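Local atomic coordinates of putative Glycosidase (Bacteroides thetaiotaomicron, PDB entry 3R67), a protein that is a putative glycosidase, probably built as a five-bladed beta-propeller, whose precise biochemical role is not established. Residues A[64-69]-A[84-89]; A[45-50]-A[95-100]; A[25-30]-A[49-54]; A[33-38]-A[99-104]. All blocks are in the same frame, centred on the assembly; numbering follows the deposited sequence. Where two conformers were deposited one is given.

Contact 1 (A[64-69]-A[84-89]); sequences VVLYRA and LGYAYS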
# COMPACT_ATOMS: atom_id res chain seq x y z
N VAL A 64 12.70 -1.87 -6.45
CA VAL A 64 11.74 -2.67 -7.22
C VAL A 64 10.35 -2.20 -6.84
O VAL A 64 10.02 -2.16 -5.67
CB VAL A 64 11.91 -4.19 -7.02
CG1 VAL A 64 10.80 -4.97 -7.73
CG2 VAL A 64 13.27 -4.66 -7.50
N VAL A 65 9.56 -1.81 -7.85
CA VAL A 65 8.19 -1.35 -7.69
C VAL A 65 7.28 -2.44 -8.27
O VAL A 65 7.45 -2.85 -9.43
CB VAL A 65 7.97 0.06 -8.34
CG1 VAL A 65 6.49 0.37 -8.57
CG2 VAL A 65 8.65 1.17 -7.53
N LEU A 66 6.37 -2.95 -7.44
CA LEU A 66 5.38 -3.95 -7.87
C LEU A 66 4.06 -3.21 -8.04
O LEU A 66 3.43 -2.85 -7.05
CB LEU A 66 5.28 -5.16 -6.90
CG LEU A 66 6.57 -5.95 -6.62
CD1 LEU A 66 6.31 -7.05 -5.61
CD2 LEU A 66 7.17 -6.56 -7.91
N TYR A 67 3.72 -2.86 -9.29
CA TYR A 67 2.56 -2.00 -9.54
C TYR A 67 1.31 -2.78 -9.89
O TYR A 67 1.35 -3.77 -10.62
CB TYR A 67 2.84 -0.99 -10.68
CG TYR A 67 3.31 -1.58 -12.00
CD1 TYR A 67 4.67 -1.79 -12.24
CD2 TYR A 67 2.41 -1.86 -13.02
CE1 TYR A 67 5.11 -2.29 -13.46
CE2 TYR A 67 2.84 -2.38 -14.24
CZ TYR A 67 4.20 -2.58 -14.46
OH TYR A 67 4.64 -3.08 -15.66
N ARG A 68 0.19 -2.30 -9.36
CA ARG A 68 -1.12 -2.84 -9.65
C ARG A 68 -1.51 -2.47 -11.10
O ARG A 68 -1.62 -1.29 -11.43
CB ARG A 68 -2.14 -2.32 -8.64
CG ARG A 68 -3.55 -2.79 -8.94
CD ARG A 68 -4.55 -2.16 -8.01
NE ARG A 68 -5.90 -2.44 -8.47
CZ ARG A 68 -7.00 -2.04 -7.85
NH1 ARG A 68 -6.92 -1.36 -6.71
NH2 ARG A 68 -8.19 -2.31 -8.35
N ALA A 69 -1.70 -3.48 -11.94
CA ALA A 69 -2.07 -3.28 -13.34
C ALA A 69 -3.44 -3.87 -13.63
O ALA A 69 -3.74 -4.99 -13.21
CB ALA A 69 -1.03 -3.91 -14.24
N LEU A 84 0.10 -7.89 -10.79
CA LEU A 84 1.18 -7.00 -10.39
C LEU A 84 2.34 -7.05 -11.39
O LEU A 84 2.87 -8.12 -11.70
CB LEU A 84 1.70 -7.33 -9.00
CG LEU A 84 0.67 -7.39 -7.86
CD1 LEU A 84 1.36 -7.66 -6.53
CD2 LEU A 84 -0.20 -6.11 -7.79
N GLY A 85 2.71 -5.88 -11.88
CA GLY A 85 3.84 -5.72 -12.77
C GLY A 85 5.11 -5.53 -11.97
O GLY A 85 5.06 -5.23 -10.78
N TYR A 86 6.27 -5.71 -12.62
CA TYR A 86 7.57 -5.58 -11.97
C TYR A 86 8.39 -4.49 -12.67
O TYR A 86 8.67 -4.60 -13.86
CB TYR A 86 8.27 -6.94 -12.04
CG TYR A 86 9.61 -7.06 -11.33
CD1 TYR A 86 10.77 -6.54 -11.91
CD2 TYR A 86 9.75 -7.86 -10.20
CE1 TYR A 86 12.02 -6.73 -11.33
CE2 TYR A 86 11.00 -8.07 -9.62
CZ TYR A 86 12.13 -7.49 -10.17
OH TYR A 86 13.35 -7.67 -9.56
N ALA A 87 8.73 -3.42 -11.94
CA ALA A 87 9.54 -2.30 -12.43
C ALA A 87 10.76 -2.18 -11.56
O ALA A 87 10.64 -2.34 -10.35
CB ALA A 87 8.74 -1.01 -12.47
N TYR A 88 11.94 -2.01 -12.15
CA TYR A 88 13.19 -1.97 -11.38
C TYR A 88 14.01 -0.74 -11.78
O TYR A 88 14.01 -0.33 -12.95
CB TYR A 88 14.00 -3.28 -11.56
CG TYR A 88 14.28 -3.64 -13.02
CD1 TYR A 88 13.31 -4.28 -13.80
CD2 TYR A 88 15.52 -3.37 -13.60
CE1 TYR A 88 13.57 -4.62 -15.13
CE2 TYR A 88 15.78 -3.70 -14.93
CZ TYR A 88 14.81 -4.33 -15.69
OH TYR A 88 15.08 -4.65 -17.00
N SER A 89 14.70 -0.16 -10.79
CA SER A 89 15.52 1.05 -10.95
C SER A 89 16.79 1.00 -10.13
O SER A 89 16.76 0.57 -8.98
CB SER A 89 14.72 2.28 -10.53
OG SER A 89 15.47 3.48 -10.67

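Contact 2 (A[45-50]-A[95-100]); sequences AWESSD and FNRMTV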
# COMPACT_ATOMS: atom_id res chain seq x y z
N ALA A 45 -3.87 -8.48 -22.45
CA ALA A 45 -3.16 -7.20 -22.35
C ALA A 45 -3.34 -6.72 -20.92
O ALA A 45 -4.19 -5.87 -20.62
CB ALA A 45 -3.69 -6.23 -23.40
N TRP A 46 -2.59 -7.35 -20.01
CA TRP A 46 -2.69 -7.33 -18.56
C TRP A 46 -2.41 -5.93 -17.93
O TRP A 46 -2.81 -5.73 -16.78
CB TRP A 46 -1.72 -8.36 -17.97
CG TRP A 46 -0.27 -8.05 -18.24
CD1 TRP A 46 0.44 -8.37 -19.35
CD2 TRP A 46 0.62 -7.33 -17.37
NE1 TRP A 46 1.73 -7.91 -19.23
CE2 TRP A 46 1.87 -7.26 -18.03
CE3 TRP A 46 0.49 -6.75 -16.09
CZ2 TRP A 46 3.00 -6.67 -17.44
CZ3 TRP A 46 1.60 -6.15 -15.52
CH2 TRP A 46 2.83 -6.10 -16.20
N GLU A 47 -1.79 -4.97 -18.64
CA GLU A 47 -1.53 -3.63 -18.08
C GLU A 47 -1.98 -2.54 -19.07
O GLU A 47 -1.43 -1.44 -19.08
CB GLU A 47 -0.03 -3.44 -17.72
CG GLU A 47 0.93 -3.69 -18.88
CD GLU A 47 2.41 -3.49 -18.61
OE1 GLU A 47 2.76 -2.89 -17.56
OE2 GLU A 47 3.23 -3.90 -19.46
N SER A 48 -2.98 -2.83 -19.90
CA SER A 48 -3.41 -1.94 -20.96
C SER A 48 -4.33 -0.80 -20.51
O SER A 48 -4.39 0.19 -21.25
CB SER A 48 -4.14 -2.72 -22.04
OG SER A 48 -5.27 -3.38 -21.51
N SER A 49 -5.04 -0.90 -19.35
CA SER A 49 -5.96 0.19 -19.01
C SER A 49 -5.39 1.12 -17.94
O SER A 49 -5.45 2.34 -18.14
CB SER A 49 -7.31 -0.36 -18.53
OG SER A 49 -7.18 -1.18 -17.39
N ASP A 50 -4.85 0.59 -16.82
CA ASP A 50 -4.32 1.42 -15.73
C ASP A 50 -3.23 0.69 -14.95
O ASP A 50 -3.31 -0.52 -14.79
CB ASP A 50 -5.45 1.84 -14.74
CG ASP A 50 -6.52 2.73 -15.35
OD1 ASP A 50 -6.23 3.91 -15.63
OD2 ASP A 50 -7.62 2.21 -15.66
N PHE A 95 12.88 3.87 -14.26
CA PHE A 95 12.52 2.47 -14.17
C PHE A 95 12.42 1.77 -15.49
O PHE A 95 12.00 2.35 -16.49
CB PHE A 95 11.14 2.38 -13.48
CG PHE A 95 11.21 2.58 -11.99
CD1 PHE A 95 11.27 3.86 -11.44
CD2 PHE A 95 11.24 1.49 -11.13
CE1 PHE A 95 11.38 4.05 -10.06
CE2 PHE A 95 11.34 1.68 -9.75
CZ PHE A 95 11.41 2.95 -9.22
N ASN A 96 12.80 0.47 -15.47
CA ASN A 96 12.62 -0.50 -16.56
C ASN A 96 11.55 -1.46 -16.11
O ASN A 96 11.28 -1.54 -14.91
CB ASN A 96 13.90 -1.20 -16.96
CG ASN A 96 14.81 -0.31 -17.76
OD1 ASN A 96 14.47 0.15 -18.86
ND2 ASN A 96 16.01 -0.10 -17.26
N ARG A 97 10.89 -2.14 -17.04
CA ARG A 97 9.75 -2.99 -16.69
C ARG A 97 9.79 -4.34 -17.37
O ARG A 97 10.18 -4.47 -18.53
CB ARG A 97 8.44 -2.29 -17.09
CG ARG A 97 8.10 -1.04 -16.26
CD ARG A 97 7.24 -0.04 -17.03
NE ARG A 97 5.91 -0.55 -17.34
CZ ARG A 97 4.98 0.16 -17.97
NH1 ARG A 97 5.25 1.39 -18.40
NH2 ARG A 97 3.79 -0.36 -18.20
N MSE A 98 9.30 -5.36 -16.64
CA MSE A 98 9.06 -6.68 -17.21
C MSE A 98 7.80 -6.60 -18.05
O MSE A 98 6.93 -5.75 -17.78
CB MSE A 98 8.98 -7.75 -16.12
CG MSE A 98 10.36 -8.08 -15.53
SE MSE A 98 10.31 -9.45 -14.16
CE MSE A 98 9.49 -10.92 -15.18
N THR A 99 7.72 -7.42 -19.12
CA THR A 99 6.60 -7.37 -20.07
C THR A 99 5.50 -8.35 -19.66
O THR A 99 4.47 -8.42 -20.33
CB THR A 99 7.09 -7.64 -21.49
OG1 THR A 99 7.77 -8.90 -21.52
CG2 THR A 99 8.02 -6.54 -22.00
N VAL A 100 5.69 -9.05 -18.53
CA VAL A 100 4.70 -9.99 -17.99
C VAL A 100 4.50 -9.70 -16.49
O VAL A 100 5.44 -9.20 -15.83
CB VAL A 100 5.10 -11.48 -18.25
CG1 VAL A 100 4.96 -11.83 -19.73
CG2 VAL A 100 6.50 -11.81 -17.72
O HOH W 1 5.86 -3.50 -18.84

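Contact 3 (A[25-30]-A[49-54]); sequences PIVSPD and SDTFNP. With EDO (1,2-ethanediol), chain E.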
# COMPACT_ATOMS: atom_id res chain seq x y z
N PRO A 25 4.98 10.34 -14.84
CA PRO A 25 4.80 9.03 -14.16
C PRO A 25 5.97 8.09 -14.41
O PRO A 25 6.56 8.09 -15.48
CB PRO A 25 3.52 8.48 -14.78
CG PRO A 25 3.45 9.10 -16.14
CD PRO A 25 4.11 10.45 -16.03
N ILE A 26 6.30 7.30 -13.42
CA ILE A 26 7.35 6.31 -13.57
C ILE A 26 6.76 5.04 -14.24
O ILE A 26 7.51 4.31 -14.88
CB ILE A 26 8.06 5.99 -12.22
CG1 ILE A 26 7.11 5.37 -11.17
CG2 ILE A 26 8.74 7.24 -11.67
CD1 ILE A 26 7.79 4.53 -10.12
N VAL A 27 5.45 4.76 -14.10
CA VAL A 27 4.76 3.61 -14.70
C VAL A 27 3.43 4.10 -15.26
O VAL A 27 2.67 4.79 -14.57
CB VAL A 27 4.55 2.38 -13.74
CG1 VAL A 27 3.98 1.18 -14.51
CG2 VAL A 27 5.85 1.97 -13.06
N SER A 28 3.15 3.74 -16.50
CA SER A 28 1.94 4.08 -17.26
C SER A 28 1.40 2.83 -17.94
O SER A 28 2.18 1.91 -18.12
CB SER A 28 2.24 5.17 -18.31
OG SER A 28 2.72 6.36 -17.73
N PRO A 29 0.10 2.75 -18.34
CA PRO A 29 -0.37 1.55 -19.04
C PRO A 29 0.38 1.31 -20.36
O PRO A 29 0.79 2.25 -21.04
CB PRO A 29 -1.85 1.85 -19.31
CG PRO A 29 -2.20 2.95 -18.47
CD PRO A 29 -0.98 3.75 -18.20
N ASP A 30 0.58 0.03 -20.69
CA ASP A 30 1.19 -0.41 -21.93
C ASP A 30 0.21 -1.36 -22.60
O ASP A 30 -0.09 -2.43 -22.05
CB ASP A 30 2.57 -1.05 -21.69
CG ASP A 30 3.41 -1.27 -22.94
OD1 ASP A 30 2.82 -1.48 -24.02
OD2 ASP A 30 4.67 -1.30 -22.82
N SER A 49 -5.04 -0.90 -19.35
CA SER A 49 -5.96 0.19 -19.01
C SER A 49 -5.39 1.12 -17.94
O SER A 49 -5.45 2.34 -18.14
CB SER A 49 -7.31 -0.36 -18.53
OG SER A 49 -7.18 -1.18 -17.39
N ASP A 50 -4.85 0.59 -16.82
CA ASP A 50 -4.32 1.42 -15.73
C ASP A 50 -3.23 0.69 -14.95
O ASP A 50 -3.31 -0.52 -14.79
CB ASP A 50 -5.45 1.84 -14.74
CG ASP A 50 -6.52 2.73 -15.35
OD1 ASP A 50 -6.23 3.91 -15.63
OD2 ASP A 50 -7.62 2.21 -15.66
N THR A 51 -2.21 1.45 -14.47
CA THR A 51 -1.08 0.98 -13.66
C THR A 51 -0.94 1.91 -12.46
O THR A 51 -0.63 3.09 -12.64
CB THR A 51 0.22 0.89 -14.49
OG1 THR A 51 0.51 2.20 -14.97
CG2 THR A 51 0.14 -0.12 -15.63
N PHE A 52 -1.20 1.42 -11.25
CA PHE A 52 -1.20 2.31 -10.09
C PHE A 52 -0.86 1.54 -8.80
O PHE A 52 -0.15 0.54 -8.87
CB PHE A 52 -2.58 3.01 -9.98
CG PHE A 52 -3.81 2.11 -9.97
CD1 PHE A 52 -4.18 1.40 -11.10
CD2 PHE A 52 -4.64 2.06 -8.87
CE1 PHE A 52 -5.31 0.59 -11.10
CE2 PHE A 52 -5.80 1.29 -8.88
CZ PHE A 52 -6.13 0.56 -10.00
N ASN A 53 -1.29 2.06 -7.65
CA ASN A 53 -1.16 1.55 -6.27
C ASN A 53 -0.02 0.52 -6.15
O ASN A 53 -0.21 -0.71 -6.20
CB ASN A 53 -2.49 0.95 -5.79
CG ASN A 53 -3.55 2.02 -5.66
OD1 ASN A 53 -3.31 3.23 -5.88
ND2 ASN A 53 -4.75 1.59 -5.43
N PRO A 54 1.18 1.03 -5.96
CA PRO A 54 2.33 0.13 -5.97
C PRO A 54 2.96 -0.20 -4.62
O PRO A 54 2.94 0.60 -3.68
CB PRO A 54 3.35 0.95 -6.76
CG PRO A 54 3.04 2.39 -6.33
CD PRO A 54 1.60 2.45 -5.93
C1 EDO E . -7.28 4.26 -4.24
O1 EDO E . -7.12 3.16 -5.13
C2 EDO E . -8.76 4.45 -3.99
O2 EDO E . -9.44 4.74 -5.22

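Contact 4 (A[33-38]-A[99-104]); sequences TVFYCP and TVPVFY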
# COMPACT_ATOMS: atom_id res chain seq x y z
N THR A 33 1.95 -4.99 -24.36
CA THR A 33 2.45 -6.18 -23.64
C THR A 33 1.32 -7.19 -23.46
O THR A 33 0.15 -6.83 -23.30
CB THR A 33 3.07 -5.80 -22.31
OG1 THR A 33 2.11 -5.09 -21.55
CG2 THR A 33 4.36 -4.99 -22.47
N VAL A 34 1.66 -8.46 -23.48
CA VAL A 34 0.66 -9.51 -23.42
C VAL A 34 1.09 -10.58 -22.38
O VAL A 34 2.27 -10.72 -22.06
CB VAL A 34 0.48 -10.09 -24.86
CG1 VAL A 34 1.76 -10.75 -25.37
CG2 VAL A 34 -0.70 -11.04 -24.96
N PHE A 35 0.10 -11.30 -21.86
CA PHE A 35 0.28 -12.37 -20.89
C PHE A 35 -0.72 -13.48 -21.12
O PHE A 35 -1.88 -13.20 -21.39
CB PHE A 35 0.14 -11.78 -19.48
CG PHE A 35 -0.18 -12.70 -18.33
CD1 PHE A 35 0.80 -13.55 -17.81
CD2 PHE A 35 -1.40 -12.61 -17.67
CE1 PHE A 35 0.54 -14.33 -16.68
CE2 PHE A 35 -1.67 -13.40 -16.56
CZ PHE A 35 -0.70 -14.27 -16.08
N TYR A 36 -0.29 -14.73 -21.02
CA TYR A 36 -1.25 -15.81 -21.13
C TYR A 36 -1.82 -16.09 -19.74
O TYR A 36 -1.10 -16.60 -18.87
CB TYR A 36 -0.64 -17.05 -21.75
CG TYR A 36 -1.71 -18.02 -22.17
CD1 TYR A 36 -2.28 -17.95 -23.44
CD2 TYR A 36 -2.22 -18.95 -21.27
CE1 TYR A 36 -3.28 -18.83 -23.83
CE2 TYR A 36 -3.25 -19.82 -21.64
CZ TYR A 36 -3.76 -19.76 -22.93
OH TYR A 36 -4.77 -20.61 -23.31
N CYS A 37 -3.08 -15.72 -19.52
CA CYS A 37 -3.71 -15.85 -18.20
C CYS A 37 -4.13 -17.30 -17.96
O CYS A 37 -4.89 -17.87 -18.76
CB CYS A 37 -4.88 -14.90 -18.04
SG CYS A 37 -5.76 -15.08 -16.47
N PRO A 38 -3.68 -17.89 -16.83
CA PRO A 38 -4.09 -19.28 -16.53
C PRO A 38 -5.59 -19.38 -16.13
O PRO A 38 -6.13 -20.49 -16.22
CB PRO A 38 -3.18 -19.67 -15.37
CG PRO A 38 -2.80 -18.40 -14.72
CD PRO A 38 -2.77 -17.35 -15.79
N THR A 99 7.72 -7.42 -19.12
CA THR A 99 6.60 -7.37 -20.07
C THR A 99 5.50 -8.35 -19.66
O THR A 99 4.47 -8.42 -20.33
CB THR A 99 7.09 -7.64 -21.49
OG1 THR A 99 7.77 -8.90 -21.52
CG2 THR A 99 8.02 -6.54 -22.00
N VAL A 100 5.69 -9.05 -18.53
CA VAL A 100 4.70 -9.99 -17.99
C VAL A 100 4.50 -9.70 -16.49
O VAL A 100 5.44 -9.20 -15.83
CB VAL A 100 5.10 -11.48 -18.25
CG1 VAL A 100 4.96 -11.83 -19.73
CG2 VAL A 100 6.50 -11.81 -17.72
N PRO A 101 3.30 -9.98 -15.90
CA PRO A 101 3.13 -9.76 -14.45
C PRO A 101 3.87 -10.83 -13.66
O PRO A 101 4.14 -11.91 -14.20
CB PRO A 101 1.61 -9.83 -14.25
CG PRO A 101 1.13 -10.73 -15.31
CD PRO A 101 2.07 -10.56 -16.49
N VAL A 102 4.20 -10.56 -12.38
CA VAL A 102 4.92 -11.53 -11.54
C VAL A 102 3.95 -12.13 -10.48
O VAL A 102 4.28 -13.15 -9.86
CB VAL A 102 6.18 -10.91 -10.86
CG1 VAL A 102 7.26 -10.61 -11.91
CG2 VAL A 102 5.85 -9.67 -10.02
N PHE A 103 2.77 -11.51 -10.29
CA PHE A 103 1.80 -11.94 -9.29
C PHE A 103 0.40 -11.70 -9.84
O PHE A 103 0.10 -10.61 -10.35
CB PHE A 103 2.04 -11.19 -7.97
CG PHE A 103 1.36 -11.83 -6.79
CD1 PHE A 103 1.95 -12.91 -6.14
CD2 PHE A 103 0.17 -11.31 -6.29
CE1 PHE A 103 1.33 -13.48 -5.03
CE2 PHE A 103 -0.43 -11.86 -5.16
CZ PHE A 103 0.15 -12.96 -4.55
N TYR A 104 -0.44 -12.76 -9.80
CA TYR A 104 -1.76 -12.70 -10.43
C TYR A 104 -2.66 -13.83 -10.00
O TYR A 104 -2.15 -14.83 -9.51
CB TYR A 104 -1.57 -12.80 -11.98
CG TYR A 104 -0.54 -13.81 -12.42
CD1 TYR A 104 -0.88 -15.14 -12.59
CD2 TYR A 104 0.78 -13.42 -12.67
CE1 TYR A 104 0.07 -16.08 -12.96
CE2 TYR A 104 1.75 -14.36 -13.01
CZ TYR A 104 1.38 -15.69 -13.17
OH TYR A 104 2.32 -16.61 -13.52
O HOH W 2 4.33 -9.11 -23.26

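Contact 1 (A[64-69]-A[84-89])
V64 lays its CG1 methyl over one face of the Y86 ring, 3.8 Å from the ring centroid and displaced toward the rim, a CH-pi contact on the face of the sheet that also carries L66. With CG anti to the backbone N (chi1 -176°), the Y86 ring reaches back over V64 and L66, crossing both at a slant; L66 CD2 approaches to 3.7 Å from Y86 CD2. On the other face of the sheet the roles are reversed. Y67 holds CG between its backbone N and carbonyl carbon (chi1 54°), which turns the ring across the strand until G85 CA lies under it, 3.7 Å from the centroid. Having no side chain, G85 lets the ring settle directly onto its backbone, while A87 CB meets the ring at its edge, 4.0 Å from CE1.

Outward from these contacts runs the antiparallel ladder. V65 N bonds A87 O at 2.8 Å and A87 N returns the bond to V65 O at 2.9 Å. G85 N donates to Y67 O at 2.8 Å; the return bond, from Y67 N to G85 O, is longer and bent. At the polar edge, Y67 OH is bonded to E47 and R97, and R68 forms salt bridges with E70 and D121. The chemistry implies a ring held over the G85 backbone on one face and bonded at its hydroxyl, which probably limits its rotation.

Contact 2 (A[45-50]-A[95-100])
W46 and E47 fill the two middle positions of a type I beta turn from A45 to S48 and face the end of 95-100 without any ladder between the backbones: the CA atoms of W46 and V100, the nearest pair, are 7.9 Å apart. The turn's own N-H bond is weak, and S48 OG supplements it by donating to A45 O at 2.9 Å.

Side chains therefore bridge the gap. W46 NE1 donates to T99 O at 3.0 Å; the oxygen lies in the indole plane, although the donor stands above the plane of the carbonyl. One indole face has V100 C over its rim, and the opposite face has E47 CG over its centre, so the ring is sandwiched. E47 CG lies between the backbone N and the carbonyl carbon (chi1 56°) and the chain then runs extended, which carries the carboxylate to R97. The two side chains advance from opposite directions into a salt bridge through a single pair of atoms, E47 OE1 and R97 NH2, 2.8 Å apart. Their flat groups are almost perpendicular (85°): OE1 lies in the guanidinium plane, while NH2 meets it from above the carboxylate plane. A water donates to E47 OE2 and to M98 O, at 2.7 Å each, and accepts a weak bond from R97 NE. T33 OG1 is a second partner of OE2.

The turn 45-48, just before edge strand 50-59, is thus tied to the opposite edge strand 96-97 and the loop after it, consistent with one propeller blade.

Contact 3 (A[25-30]-A[49-54])
T51 presents its OG1 to the backbone of 25-30, 3.2 Å from S28 C, while V27 CG1 rests 3.8 Å from T51 CB and P29 covers the chain just before the threonine. The threonine branches divide the work. OG1 sits between the backbone N and the carbonyl carbon (chi1 60°) and faces V27 and S28; CG2 lies 3.8 Å from P29 CA. The side chains of V27 and T51 cross at about a right angle. P29 packs through its ring, CG lying 3.3 Å from S49 O and 3.8 Å from D50 CA. The touching parts run in nearly opposite directions, 167° apart, and the side chains of V27, P29 and T51 supply most of the close contacts.

What positions these residues lies one shell out. S49 and D50 form a classic beta bulge opposite E70, with D50 OD1 bonded to S344 OG, whereas I26 and V27 form another opposite V346. Further along, the chain turns a corner at N53, whose ND2 bonds D121 and also O1 of a 1,2-ethanediol, probably from the crystallisation liquor.

The loop 25-30, bonded through I26 and V27 to V346, thus packs V27 and P29 on edge strand 50-59, each segment having its own bulge toward a different partner. The seam is close and mixed, made of methyls, a proline ring, a hydroxyl and backbone carbonyls. It joins the first strand of a four-stranded sheet to a segment leaning on strand 345-351, the last of the chain, an arrangement consistent with the ring closure of a beta-propeller near its termini.

Contact 4 (A[33-38]-A[99-104])
F35 and Y104 meet because their first torsions send both rings into the gap between 33-38 and 99-104. F35 carries CG anti to its backbone N (chi1 159°), extending the phenyl group toward P101; Y104 has CG between backbone N and carbonyl carbon (chi1 42°), turning its face to the edge of F35. The result is an edge-to-face pair with centroids 4.7 Å apart and planes at 59°, F35 CZ standing over the centre of the tyrosine ring, 3.6 Å from Y104 CD1. P101 covers one face of F35 squarely, CG 3.7 Å from the ring centroid in a CH-pi contact. The opposite face lies near C37 N, toward the rim. P38 CG adds a looser touch to Y104 CE1 at 4.1 Å.

Toward the other end the contact becomes more polar. T33 CG2 lies 3.9 Å from T99 CB, and V100 CG1 packs near V34 O. No direct hydrogen bond crosses; instead a water accepts from V34 N at 2.8 Å and donates to T99 O at 3.0 Å.

Strand 35-37 pairs with 42-44 through F35 and V44, forming a two-stranded sheet. The facing loop follows strand 96-97 and precedes helix 111-114; R83 of strand 82-89 touches both F35 and Y104, while K159 of strand 158-162 bonds Y104 O. The aromatic pair and P101 therefore join the small sheet to the larger ones beside it.

How the contacts relate
Contact 1 lies in the middle of a four-stranded sheet, and the others attach to its margins. Contacts 2 and 3 lie with centres about 8 and 9 Å from it: Y88 N is 2.9 Å from N96 O, and R68 O is 2.7 Å from F52 N. Contact 4 joins through L84 N and F103 O, 2.8 Å apart. Contacts 2 and 3 share S49 and D50 and meet at E47 O and D30 N, 3.0 Å apart; contacts 2 and 4 share T99 and V100. Contacts 3 and 4, about 15 Å apart between centres, only adjoin in sequence. The side chains of Y88 (contact 1) and M98 (contact 2) each lie about 4 Å from a bound 1,2-ethanediol, and N53 of contact 3 bonds one.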